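Excinuclease ABC, subunit A. (Deinococcus radiodurans, PDB 2VF7) binds DNA and zinc and hydrolyses ATP as a UvrA-family ABC protein, probably acting in the recognition of damaged DNA during excision repair. Local coordinates at residues 499-505 and 518-524. The protein carries 1 engineered substitution. Numbering follows the deposited sequence. Where two conformers were deposited one is given.
Sequences PAGWLEL and VRFPLGV
W502 and P521 pair across two antiparallel strands, 502-505 and 518-521, of the three-stranded antiparallel sheet in the second nucleotide-binding module, an ABC-type ATPase fold. Strand 502-510 is the middle strand, with 516-521 at one edge and 575-578 at the other; the short segments run at 154°. L503 with F520 and L505 with V518 are the hydrogen-bonded pairs, each joined by two backbone bonds, and W502 with P521 and E504 with R519 the non-hydrogen-bonded ones. Two further backbone bonds, L522 N to G501 O and A500 N to L522 O (2.9 Å), join the segments next to W502 and P521.

The sheet has two unlike faces. On one, the W502 indole is sandwiched. P521 CB sits over its six-membered ring in a CH-pi contact, 3.8 Å from the centroid. In the conformer described, one of two for R519, the guanidinium lies flat against the opposite face, planes 9° apart and CZ 4.4 Å from the five-membered-ring centroid, a cation-pi stack. Bends at chi2 and chi3 fold this conformer back over the indole, and E504, alongside it, makes a long salt bridge, OE2 to R519 NH1 at 3.7 Å. An alanine in place of W502 would probably leave the guanidinium without its flat partner and P521 CB without its CH-pi contact. W801 meets the indole edge-to-face.

The other face is apolar: L503, L505 and V518 touch helix 536-551, which starts in the P-loop; V518 and F520 meet strand 801-805, and F520 also strand 785-789. The L505 side chain lies about 12 Å from the bound ADP. L522 CD2 packs on L503 CB at 3.7 Å, and L505 CD1 meets the edge of the F520 ring at CE1, 4.0 Å away.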
# COMPACT_ATOMS: atom_id res chain seq x y z
N PRO A 499 9.38 -58.06 0.04
CA PRO A 499 8.03 -57.85 -0.46
C PRO A 499 7.02 -58.93 -0.09
O PRO A 499 7.38 -60.11 0.03
CB PRO A 499 8.22 -57.84 -1.98
CG PRO A 499 9.55 -57.23 -2.15
CD PRO A 499 10.38 -57.77 -1.01
N ALA A 500 5.77 -58.51 0.11
CA ALA A 500 4.65 -59.42 0.33
C ALA A 500 3.86 -59.66 -0.97
O ALA A 500 3.26 -60.71 -1.16
CB ALA A 500 3.74 -58.87 1.41
N GLY A 501 3.88 -58.66 -1.85
CA GLY A 501 3.22 -58.71 -3.16
C GLY A 501 3.71 -57.60 -4.07
O GLY A 501 4.64 -56.86 -3.72
N TRP A 502 3.08 -57.46 -5.23
CA TRP A 502 3.50 -56.46 -6.22
C TRP A 502 2.34 -55.74 -6.88
O TRP A 502 1.44 -56.38 -7.44
CB TRP A 502 4.39 -57.10 -7.29
CG TRP A 502 5.74 -57.54 -6.80
CD1 TRP A 502 6.08 -58.78 -6.33
CD2 TRP A 502 6.93 -56.74 -6.72
NE1 TRP A 502 7.41 -58.80 -5.97
CE2 TRP A 502 7.96 -57.57 -6.20
CE3 TRP A 502 7.24 -55.42 -7.05
CZ2 TRP A 502 9.27 -57.10 -6.00
CZ3 TRP A 502 8.55 -54.96 -6.86
CH2 TRP A 502 9.54 -55.80 -6.33
N LEU A 503 2.36 -54.41 -6.81
CA LEU A 503 1.34 -53.53 -7.40
C LEU A 503 1.84 -53.04 -8.76
O LEU A 503 2.95 -52.51 -8.87
CB LEU A 503 1.08 -52.34 -6.46
CG LEU A 503 -0.24 -51.56 -6.33
CD1 LEU A 503 -0.15 -50.11 -6.83
CD2 LEU A 503 -1.46 -52.30 -6.94
N GLU A 504 1.03 -53.23 -9.80
CA GLU A 504 1.41 -52.84 -11.17
C GLU A 504 0.66 -51.58 -11.62
O GLU A 504 -0.58 -51.53 -11.59
CB GLU A 504 1.17 -53.99 -12.16
CG GLU A 504 1.94 -55.29 -11.85
CD GLU A 504 1.70 -56.40 -12.87
OE1 GLU A 504 0.77 -56.27 -13.70
OE2 GLU A 504 2.45 -57.42 -12.85
N LEU A 505 1.42 -50.56 -12.01
CA LEU A 505 0.88 -49.35 -12.64
C LEU A 505 1.39 -49.31 -14.08
O LEU A 505 2.55 -48.96 -14.34
CB LEU A 505 1.31 -48.10 -11.87
CG LEU A 505 0.37 -46.92 -11.55
CD1 LEU A 505 1.21 -45.72 -11.19
CD2 LEU A 505 -0.58 -46.55 -12.67
N VAL A 518 5.43 -49.62 -14.45
CA VAL A 518 6.23 -49.58 -13.22
C VAL A 518 5.64 -50.51 -12.13
O VAL A 518 4.42 -50.73 -12.08
CB VAL A 518 6.39 -48.11 -12.71
CG1 VAL A 518 5.12 -47.62 -12.05
CG2 VAL A 518 7.57 -47.96 -11.77
N ARG A 519 6.50 -51.06 -11.27
CA ARG A 519 6.06 -51.94 -10.19
C ARG A 519 6.40 -51.42 -8.81
O ARG A 519 7.53 -50.98 -8.57
CB ARG A 519 6.63 -53.35 -10.36
CG ARG A 519 6.31 -54.02 -11.70
CD ARG A 519 5.81 -55.45 -11.50
NE ARG A 519 6.87 -56.38 -11.11
CZ ARG A 519 6.65 -57.66 -10.77
NH1 ARG A 519 5.42 -58.15 -10.75
NH2 ARG A 519 7.68 -58.44 -10.44
N PHE A 520 5.44 -51.46 -7.89
CA PHE A 520 5.68 -51.09 -6.50
C PHE A 520 5.46 -52.32 -5.61
O PHE A 520 4.38 -52.88 -5.62
CB PHE A 520 4.73 -49.98 -6.03
CG PHE A 520 4.75 -48.73 -6.88
CD1 PHE A 520 3.81 -48.55 -7.90
CD2 PHE A 520 5.66 -47.69 -6.62
CE1 PHE A 520 3.80 -47.38 -8.68
CE2 PHE A 520 5.65 -46.52 -7.39
CZ PHE A 520 4.73 -46.37 -8.42
N PRO A 521 6.47 -52.71 -4.81
CA PRO A 521 6.36 -53.85 -3.89
C PRO A 521 5.47 -53.52 -2.70
O PRO A 521 5.40 -52.36 -2.31
CB PRO A 521 7.80 -54.06 -3.42
CG PRO A 521 8.39 -52.70 -3.48
CD PRO A 521 7.79 -52.06 -4.70
N LEU A 522 4.82 -54.53 -2.11
CA LEU A 522 3.90 -54.30 -0.98
C LEU A 522 4.45 -54.81 0.35
O LEU A 522 5.34 -55.65 0.39
CB LEU A 522 2.50 -54.89 -1.25
CG LEU A 522 1.85 -54.65 -2.62
CD1 LEU A 522 0.62 -55.53 -2.80
CD2 LEU A 522 1.50 -53.17 -2.85
N GLY A 523 3.91 -54.24 1.44
CA GLY A 523 4.32 -54.55 2.81
C GLY A 523 5.72 -54.09 3.11
O GLY A 523 6.36 -54.58 4.04
N VAL A 524 6.18 -53.13 2.32
CA VAL A 524 7.57 -52.67 2.27
C VAL A 524 7.55 -51.16 2.03
O VAL A 524 6.54 -50.60 1.59
CB VAL A 524 8.34 -53.41 1.13
CG1 VAL A 524 9.70 -52.85 0.91
CG2 VAL A 524 8.46 -54.90 1.45